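Local coordinates for protein mannose-6-phosphate isomerase (Helicobacter pylori, PDB 2QH5) that probably catalyses, through its N-terminal GT-A-type nucleotidyltransferase domain, the formation of GDP-mannose from mannose 1-phosphate and GTP, at residues 170-173 with 174-177; 200-203 with 204-208; 244-247 with 248-252. All blocks are in the same frame, centred on the assembly; numbering follows the deposited sequence.

Contact 1. Residues 170-173 with 174-177; sequences PSLD and KAIE
Pro170 lays one side of its ring against the start of the helix that follows, its CB meeting CB of Lys174 at 3.8 Å. A rigid ring suits this place, because it adds an apolar surface at a point where the chain is not yet helical. Ala175 has two apolar neighbours: its CB lies 4.3 Å from CG of Pro170 and 4.4 Å from CD1 of Leu172. Its small size lets the helix come close to Tyr154 of strand 153-156 and to Thr150 here. Leu172 extends this apolar side. Its CG stands anti to the backbone N (chi1 -167°), which swings CD1 along the helix until it touches CD1 of Ile176 at 4.0 Å, one turn on, the two branched chains meeting at an angle. Ile176 in turn rests on Pro148.

The polar side is built differently. Ser171 OG comes 3.4 Å from CG of Lys174, beside the aliphatic part of a lysine chain that bends at its second torsion, and it also makes a weak hydrogen bond to Asp173 OD1. In the backbone, Ala175 N donates to Ser171 O at 2.9 Å, the first clear i to i+4 bond of the turn, and Glu177 N follows with a bond to Asp173 O at 3.0 Å. Ala175, with Pro170 beside it, faces Tyr154 while lysine, aspartate and glutamate are exposed, consistent with a surface helix laid on the nucleotidyltransferase domain by one small apolar strip, here the first turn of helix 172-181 between strands 165-168 and 184-194.

Contact 2. Residues 200-203 with 204-208; sequences DELK and KHAPT
Glu201 and Lys204 join in a salt bridge, NZ of Lys204 standing 2.9 Å from OE1 of Glu201 and meeting it nearly along the C-O axis. The two chains slant across one another, and Lys204 gets there by bending at its second, third and fourth torsions. His205 lies alongside Glu201, pointing the same way, with its ring turned 57° from the carboxylate; CE1 of His205 is 3.6 Å from OE2 of Glu201. Glu201 O takes the helical bond from His205 N at 3.0 Å, and lies at the ring edge, near its plane, where ND1 adds a weak bond. CB of Lys204 rests 3.7 Å above one face of the His205 ring, toward the rim.

Here helix 195-205 ends and helix 207-216 begins. Ala206 leaves helical geometry (phi/psi -135°/68°) and occupies the N-cap position of the second helix, yet its N still donates to Leu202 O at 2.8 Å. Pro207 suits the first turn, where no amide hydrogen is needed, and its CB lies 3.4 Å from Lys203 O. At the junction, CD1 of Leu202 meets CB of Ala206 at 3.8 Å, a pairing of buried apolar groups.

Further out, Ser254 fixes OE2 of Glu201 by a hydrogen bond, while Lys256 makes a long, weak ion pair with OE1. Two lysines near one oxygen would probably favour the ionised glutamate. Leu250 of helix 246-251 packs against Glu201 and His205, and Gln253 touches the side chain of His205.

Contact 3. Residues 244-247 with 248-252; sequences MSID and IALMQ
Ile246 O is gripped by two backbone amides, Leu250 N at 2.9 Å and Met251 N at 3.1 Å. They approach differently: Met251 N lies in the carbonyl plane and its bond is nearly straight (169°), whereas Leu250 N is tilted 33° from that plane. An oxygen shared between the i+4 and i+5 amides marks a wider pi-type turn, and Asp247 O continues the spacing with a weak bond from Gln252 N. At the other end Ser245 is the N-cap residue, although its side chain makes no capping bond; Ser245 O accepts Ala249 N at 2.9 Å in an ordinary helical bond.

The apolar chains fasten the same turn. CD1 of Ile246 lies 3.8 Å from CB of Leu250, these two chains running side by side. CG1 of Ile246 meets CE of Met251 at 3.8 Å, the flexible thioether chain bending at its second torsion. Branched and long residues suit this face, which is buried against Phe191 and Phe198, with Phe193 also against Met251. Met244 runs extended as far as its sulfur (chi1 -174°), which sets SD 3.7 Å from CB of Ala249 and 4.1 Å from CG2 of Ile248. Ala249 is small enough to meet this sulfur and also touch Ala91 of helix 90-99.

Outside partners hold two polar atoms: Thr90 OG1 is hydrogen-bonded to Ile246 N, and Gln252 OE1 accepts from Glu168 N. The chemistry therefore divides in two: these bonds tie polar atoms near each end of the short helix to its surroundings, while Ile246, Ala249, Leu250 and Met251 pack it on helices 90-99 and 195-205, on strand 184-194 and on Phe166 of strand 165-168, with the Met244 sulfur as a contact within the turn.

How the contacts relate
Along the chain the three contacts follow one another without overlap in the nucleotidyltransferase domain, contacts 1 and 2 at helix ends, contact 3 along a whole short helix. Contact 1 starts helix 172-181; contact 2 joins helices 195-205 and 207-216; contact 3 forms helix 246-251. Contacts 2 and 3 touch, their centres 11 Å apart: Leu250 CD1 lies 3.5 Å from Glu201 O, and Ala206 CB lies 3.7 Å from Ala249 O. Contact 1 is more remote, its centre 19 Å from that of contact 3 and 29 Å from that of contact 2. Strand 165-168, just before contact 1, packs on contact 3 through Phe166 and Glu168; strand 184-194, between helices 172-181 and 195-205 in sequence, packs on it too.

Contact 1. Residues 170-173 with 174-177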
ATOM      1  N   PRO A 170      10.373   6.462  15.327  1.00108.59           N
ATOM      2  CA  PRO A 170      10.700   7.064  16.617  1.00110.15           C
ATOM      3  C   PRO A 170      12.212   7.259  16.769  1.00111.71           C
ATOM      4  O   PRO A 170      12.977   6.812  15.913  1.00112.42           O
ATOM      5  CB  PRO A 170      10.185   6.027  17.616  1.00109.33           C
ATOM      6  CG  PRO A 170      10.315   4.719  16.901  1.00108.97           C
ATOM      7  CD  PRO A 170      10.197   4.999  15.425  1.00108.39           C
ATOM      8  N   SER A 171      12.637   7.930  17.836  1.00113.19           N
ATOM      9  CA  SER A 171      14.064   8.050  18.141  1.00115.71           C
ATOM     10  C   SER A 171      14.611   6.692  18.589  1.00116.89           C
ATOM     11  O   SER A 171      13.853   5.845  19.061  1.00117.87           O
ATOM     12  CB  SER A 171      14.308   9.126  19.208  1.00115.28           C
ATOM     13  OG  SER A 171      13.552   8.881  20.382  1.00115.41           O
ATOM     14  N   LEU A 172      15.919   6.484  18.436  1.00118.35           N
ATOM     15  CA  LEU A 172      16.550   5.203  18.792  1.00118.92           C
ATOM     16  C   LEU A 172      16.484   4.909  20.298  1.00119.31           C
ATOM     17  O   LEU A 172      16.706   3.775  20.735  1.00119.41           O
ATOM     18  CB  LEU A 172      17.990   5.132  18.257  1.00118.39           C
ATOM     19  CG  LEU A 172      18.740   3.790  18.238  1.00118.75           C
ATOM     20  CD1 LEU A 172      17.873   2.630  17.741  1.00118.89           C
ATOM     21  CD2 LEU A 172      20.015   3.900  17.411  1.00119.34           C
ATOM     22  N   ASP A 173      16.157   5.939  21.074  1.00119.31           N
ATOM     23  CA  ASP A 173      15.867   5.798  22.495  1.00120.36           C
ATOM     24  C   ASP A 173      14.506   5.135  22.672  1.00120.54           C
ATOM     25  O   ASP A 173      14.364   4.183  23.445  1.00121.51           O
ATOM     26  CB  ASP A 173      15.861   7.171  23.166  1.00120.73           C
ATOM     27  CG  ASP A 173      16.949   8.077  22.635  1.00122.61           C
ATOM     28  OD1 ASP A 173      16.614   9.039  21.910  1.00124.01           O
ATOM     29  OD2 ASP A 173      18.137   7.815  22.923  1.00122.42           O
ATOM     30  N   LYS A 174      13.518   5.646  21.940  1.00119.18           N
ATOM     31  CA  LYS A 174      12.149   5.139  21.981  1.00116.76           C
ATOM     32  C   LYS A 174      12.032   3.741  21.380  1.00116.42           C
ATOM     33  O   LYS A 174      11.251   2.925  21.861  1.00116.50           O
ATOM     34  CB  LYS A 174      11.206   6.100  21.252  1.00116.34           C
ATOM     35  CG  LYS A 174      10.976   7.426  21.960  1.00117.63           C
ATOM     36  CD  LYS A 174      10.054   7.258  23.156  1.00121.74           C
ATOM     37  CE  LYS A 174       9.731   8.594  23.797  1.00122.55           C
ATOM     38  NZ  LYS A 174       8.756   8.435  24.909  1.00120.52           N
ATOM     39  N   ALA A 175      12.820   3.470  20.341  1.00117.68           N
ATOM     40  CA  ALA A 175      12.797   2.183  19.636  1.00120.08           C
ATOM     41  C   ALA A 175      13.364   1.035  20.473  1.00121.75           C
ATOM     42  O   ALA A 175      13.044  -0.137  20.239  1.00120.67           O
ATOM     43  CB  ALA A 175      13.544   2.291  18.312  1.00119.86           C
ATOM     44  N   ILE A 176      14.208   1.382  21.439  1.00123.59           N
ATOM     45  CA  ILE A 176      14.805   0.401  22.332  1.00124.64           C
ATOM     46  C   ILE A 176      13.968   0.305  23.609  1.00124.75           C
ATOM     47  O   ILE A 176      13.952  -0.732  24.279  1.00126.63           O
ATOM     48  CB  ILE A 176      16.300   0.742  22.617  1.00125.37           C
ATOM     49  CG1 ILE A 176      17.222  -0.345  22.048  1.00125.11           C
ATOM     50  CG2 ILE A 176      16.566   1.042  24.106  1.00124.68           C
ATOM     51  CD1 ILE A 176      17.600  -0.127  20.593  1.00122.10           C
ATOM     52  N   GLU A 177      13.256   1.386  23.922  1.00123.54           N
ATOM     53  CA  GLU A 177      12.367   1.432  25.080  1.00122.76           C
ATOM     54  C   GLU A 177      11.090   0.633  24.819  1.00121.86           C
ATOM     55  O   GLU A 177      10.572  -0.035  25.716  1.00121.84           O
ATOM     56  CB  GLU A 177      12.028   2.881  25.424  1.00123.38           C
ATOM     57  CG  GLU A 177      11.476   3.081  26.823  1.00128.05           C
ATOM     58  CD  GLU A 177      11.548   4.529  27.273  1.00131.34           C
ATOM     59  OE1 GLU A 177      11.194   5.427  26.476  1.00131.76           O
ATOM     60  OE2 GLU A 177      11.956   4.765  28.430  1.00132.42           O
TER

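Contact 2. Residues 200-203 with 204-208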
ATOM      1  N   ASP A 200     -12.998   9.050   3.455  1.00 54.56           N
ATOM      2  CA  ASP A 200     -13.694   9.756   4.531  1.00 52.40           C
ATOM      3  C   ASP A 200     -12.735  10.064   5.670  1.00 51.66           C
ATOM      4  O   ASP A 200     -12.751  11.162   6.227  1.00 53.21           O
ATOM      5  CB  ASP A 200     -14.871   8.935   5.048  1.00 53.93           C
ATOM      6  CG  ASP A 200     -16.057   8.952   4.103  1.00 65.66           C
ATOM      7  OD1 ASP A 200     -17.030   8.204   4.353  1.00 70.99           O
ATOM      8  OD2 ASP A 200     -16.020   9.710   3.110  1.00 74.43           O
ATOM      9  N   GLU A 201     -11.896   9.087   6.008  1.00 47.03           N
ATOM     10  CA  GLU A 201     -10.881   9.264   7.043  1.00 46.14           C
ATOM     11  C   GLU A 201      -9.847  10.295   6.635  1.00 48.73           C
ATOM     12  O   GLU A 201      -9.376  11.068   7.471  1.00 49.42           O
ATOM     13  CB  GLU A 201     -10.193   7.939   7.363  1.00 45.22           C
ATOM     14  CG  GLU A 201     -11.006   7.021   8.270  1.00 57.02           C
ATOM     15  CD  GLU A 201     -11.210   7.606   9.655  1.00 66.31           C
ATOM     16  OE1 GLU A 201     -12.367   7.976   9.960  1.00 64.90           O
ATOM     17  OE2 GLU A 201     -10.218   7.712  10.429  1.00 65.29           O
ATOM     18  N   LEU A 202      -9.497  10.310   5.352  1.00 50.23           N
ATOM     19  CA  LEU A 202      -8.572  11.313   4.843  1.00 53.03           C
ATOM     20  C   LEU A 202      -9.212  12.701   4.894  1.00 52.23           C
ATOM     21  O   LEU A 202      -8.544  13.662   5.235  1.00 52.57           O
ATOM     22  CB  LEU A 202      -8.090  10.974   3.427  1.00 51.27           C
ATOM     23  CG  LEU A 202      -6.743  11.552   2.959  1.00 40.77           C
ATOM     24  CD1 LEU A 202      -5.576  11.198   3.870  1.00 46.14           C
ATOM     25  CD2 LEU A 202      -6.455  11.035   1.588  1.00 43.44           C
ATOM     26  N   LYS A 203     -10.504  12.801   4.584  1.00 54.06           N
ATOM     27  CA  LYS A 203     -11.203  14.085   4.696  1.00 59.85           C
ATOM     28  C   LYS A 203     -11.100  14.651   6.115  1.00 63.93           C
ATOM     29  O   LYS A 203     -10.734  15.814   6.296  1.00 63.69           O
ATOM     30  CB  LYS A 203     -12.668  13.952   4.283  1.00 60.58           C
ATOM     31  CG  LYS A 203     -13.317  15.268   3.870  1.00 69.43           C
ATOM     32  CD  LYS A 203     -14.606  15.012   3.090  1.00 84.81           C
ATOM     33  CE  LYS A 203     -15.328  16.313   2.746  1.00 94.34           C
ATOM     34  NZ  LYS A 203     -16.110  16.842   3.912  1.00101.96           N
ATOM     35  N   LYS A 204     -11.399  13.809   7.104  1.00 67.40           N
ATOM     36  CA  LYS A 204     -11.319  14.173   8.513  1.00 69.10           C
ATOM     37  C   LYS A 204      -9.929  14.620   8.953  1.00 68.39           C
ATOM     38  O   LYS A 204      -9.787  15.635   9.634  1.00 70.21           O
ATOM     39  CB  LYS A 204     -11.748  13.001   9.403  1.00 74.62           C
ATOM     40  CG  LYS A 204     -13.256  12.816   9.551  1.00 87.76           C
ATOM     41  CD  LYS A 204     -13.647  12.382  10.979  1.00 95.51           C
ATOM     42  CE  LYS A 204     -13.433  10.889  11.239  1.00 98.76           C
ATOM     43  NZ  LYS A 204     -14.363  10.016  10.455  1.00 98.09           N
ATOM     44  N   HIS A 205      -8.908  13.859   8.572  1.00 64.02           N
ATOM     45  CA  HIS A 205      -7.612  13.984   9.227  1.00 62.81           C
ATOM     46  C   HIS A 205      -6.530  14.677   8.415  1.00 63.59           C
ATOM     47  O   HIS A 205      -5.634  15.306   8.986  1.00 61.27           O
ATOM     48  CB  HIS A 205      -7.152  12.624   9.756  1.00 62.35           C
ATOM     49  CG  HIS A 205      -7.971  12.144  10.913  1.00 67.45           C
ATOM     50  ND1 HIS A 205      -8.873  11.108  10.811  1.00 59.59           N
ATOM     51  CD2 HIS A 205      -8.062  12.598  12.187  1.00 71.50           C
ATOM     52  CE1 HIS A 205      -9.468  10.927  11.976  1.00 60.15           C
ATOM     53  NE2 HIS A 205      -8.994  11.818  12.827  1.00 71.23           N
ATOM     54  N   ALA A 206      -6.615  14.567   7.091  1.00 59.97           N
ATOM     55  CA  ALA A 206      -5.731  15.316   6.203  1.00 59.94           C
ATOM     56  C   ALA A 206      -6.534  15.928   5.055  1.00 59.66           C
ATOM     57  O   ALA A 206      -6.378  15.524   3.895  1.00 57.34           O
ATOM     58  CB  ALA A 206      -4.619  14.420   5.680  1.00 59.46           C
ATOM     59  N   PRO A 207      -7.399  16.912   5.378  1.00 61.43           N
ATOM     60  CA  PRO A 207      -8.363  17.476   4.427  1.00 60.98           C
ATOM     61  C   PRO A 207      -7.729  18.118   3.200  1.00 61.93           C
ATOM     62  O   PRO A 207      -8.301  18.058   2.110  1.00 61.31           O
ATOM     63  CB  PRO A 207      -9.098  18.545   5.248  1.00 59.75           C
ATOM     64  CG  PRO A 207      -8.233  18.827   6.409  1.00 64.31           C
ATOM     65  CD  PRO A 207      -7.486  17.567   6.698  1.00 63.12           C
ATOM     66  N   THR A 208      -6.555  18.718   3.380  1.00 62.58           N
ATOM     67  CA  THR A 208      -5.890  19.456   2.315  1.00 62.90           C
ATOM     68  C   THR A 208      -5.037  18.542   1.447  1.00 62.30           C
ATOM     69  O   THR A 208      -4.547  18.948   0.393  1.00 63.32           O
ATOM     70  CB  THR A 208      -5.013  20.585   2.875  1.00 65.43           C
ATOM     71  OG1 THR A 208      -3.992  20.028   3.714  1.00 67.04           O
ATOM     72  CG2 THR A 208      -5.859  21.591   3.664  1.00 63.50           C
TER

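Contact 3. Residues 244-247 with 248-252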
ATOM      1  N   MET A 244       3.877  13.502   1.379  1.00 72.66           N
ATOM      2  CA  MET A 244       3.543  12.947   2.696  1.00 68.50           C
ATOM      3  C   MET A 244       3.180  11.467   2.655  1.00 68.14           C
ATOM      4  O   MET A 244       2.466  11.027   1.755  1.00 68.29           O
ATOM      5  CB  MET A 244       2.391  13.729   3.318  1.00 68.56           C
ATOM      6  CG  MET A 244       2.080  13.315   4.737  1.00 67.90           C
ATOM      7  SD  MET A 244       1.037  14.508   5.543  1.00 66.20           S
ATOM      8  CE  MET A 244       2.202  15.856   5.789  1.00 74.62           C
ATOM      9  N   SER A 245       3.555  10.788   3.727  1.00 66.84           N
ATOM     10  CA  SER A 245       3.308   9.380   3.943  1.00 65.11           C
ATOM     11  C   SER A 245       1.935   9.093   4.487  1.00 62.95           C
ATOM     12  O   SER A 245       1.393   9.888   5.209  1.00 63.82           O
ATOM     13  CB  SER A 245       4.302   8.873   4.949  1.00 62.07           C
ATOM     14  OG  SER A 245       4.532   7.525   4.696  1.00 69.19           O
ATOM     15  N   ILE A 246       1.382   7.934   4.176  1.00 60.33           N
ATOM     16  CA  ILE A 246       0.069   7.612   4.736  1.00 59.38           C
ATOM     17  C   ILE A 246       0.128   7.463   6.264  1.00 60.88           C
ATOM     18  O   ILE A 246      -0.833   7.781   6.974  1.00 54.18           O
ATOM     19  CB  ILE A 246      -0.528   6.357   4.061  1.00 53.57           C
ATOM     20  CG1 ILE A 246      -2.005   6.198   4.411  1.00 57.36           C
ATOM     21  CG2 ILE A 246       0.274   5.120   4.408  1.00 58.91           C
ATOM     22  CD1 ILE A 246      -2.851   7.393   4.004  1.00 59.16           C
ATOM     23  N   ASP A 247       1.288   7.021   6.748  1.00 61.62           N
ATOM     24  CA  ASP A 247       1.521   6.805   8.161  1.00 62.09           C
ATOM     25  C   ASP A 247       1.477   8.119   8.908  1.00 60.01           C
ATOM     26  O   ASP A 247       0.949   8.182  10.005  1.00 66.20           O
ATOM     27  CB  ASP A 247       2.863   6.110   8.387  1.00 66.35           C
ATOM     28  CG  ASP A 247       3.070   4.917   7.464  1.00 76.78           C
ATOM     29  OD1 ASP A 247       3.307   5.123   6.250  1.00 87.77           O
ATOM     30  OD2 ASP A 247       3.013   3.772   7.955  1.00 80.68           O
ATOM     31  N   ILE A 248       2.018   9.170   8.301  1.00 60.98           N
ATOM     32  CA  ILE A 248       2.021  10.497   8.914  1.00 61.04           C
ATOM     33  C   ILE A 248       0.671  11.185   8.718  1.00 60.90           C
ATOM     34  O   ILE A 248       0.099  11.734   9.664  1.00 59.60           O
ATOM     35  CB  ILE A 248       3.186  11.364   8.363  1.00 63.47           C
ATOM     36  CG1 ILE A 248       4.532  10.816   8.855  1.00 63.75           C
ATOM     37  CG2 ILE A 248       3.029  12.830   8.766  1.00 64.06           C
ATOM     38  CD1 ILE A 248       5.733  11.242   8.020  1.00 74.79           C
ATOM     39  N   ALA A 249       0.160  11.122   7.488  1.00 64.12           N
ATOM     40  CA  ALA A 249      -1.091  11.784   7.098  1.00 62.08           C
ATOM     41  C   ALA A 249      -2.317  11.291   7.848  1.00 62.63           C
ATOM     42  O   ALA A 249      -3.189  12.085   8.225  1.00 63.76           O
ATOM     43  CB  ALA A 249      -1.321  11.633   5.595  1.00 60.33           C
ATOM     44  N   LEU A 250      -2.385   9.983   8.059  1.00 61.29           N
ATOM     45  CA  LEU A 250      -3.637   9.365   8.471  1.00 61.28           C
ATOM     46  C   LEU A 250      -3.509   8.382   9.623  1.00 60.61           C
ATOM     47  O   LEU A 250      -4.278   8.446  10.585  1.00 57.50           O
ATOM     48  CB  LEU A 250      -4.286   8.678   7.269  1.00 60.82           C
ATOM     49  CG  LEU A 250      -5.633   7.987   7.454  1.00 58.48           C
ATOM     50  CD1 LEU A 250      -6.691   8.950   7.983  1.00 61.90           C
ATOM     51  CD2 LEU A 250      -6.056   7.379   6.130  1.00 55.21           C
ATOM     52  N   MET A 251      -2.540   7.479   9.523  1.00 59.77           N
ATOM     53  CA  MET A 251      -2.418   6.388  10.484  1.00 62.88           C
ATOM     54  C   MET A 251      -2.036   6.851  11.893  1.00 63.10           C
ATOM     55  O   MET A 251      -2.297   6.157  12.863  1.00 68.52           O
ATOM     56  CB  MET A 251      -1.451   5.311   9.972  1.00 60.70           C
ATOM     57  CG  MET A 251      -1.805   4.757   8.600  1.00 58.14           C
ATOM     58  SD  MET A 251      -3.406   3.927   8.560  1.00 61.67           S
ATOM     59  CE  MET A 251      -3.729   3.809   6.810  1.00 61.73           C
ATOM     60  N   GLN A 252      -1.447   8.032  12.017  1.00 63.94           N
ATOM     61  CA  GLN A 252      -1.130   8.564  13.343  1.00 64.01           C
ATOM     62  C   GLN A 252      -2.305   9.322  13.977  1.00 65.91           C
ATOM     63  O   GLN A 252      -2.203   9.807  15.108  1.00 65.52           O
ATOM     64  CB  GLN A 252       0.113   9.456  13.290  1.00 61.76           C
ATOM     65  CG  GLN A 252       1.417   8.686  13.176  1.00 64.74           C
ATOM     66  CD  GLN A 252       2.634   9.529  13.510  1.00 74.29           C
ATOM     67  OE1 GLN A 252       3.712   8.996  13.777  1.00 83.03           O
ATOM     68  NE2 GLN A 252       2.470  10.851  13.499  1.00 77.72           N
TER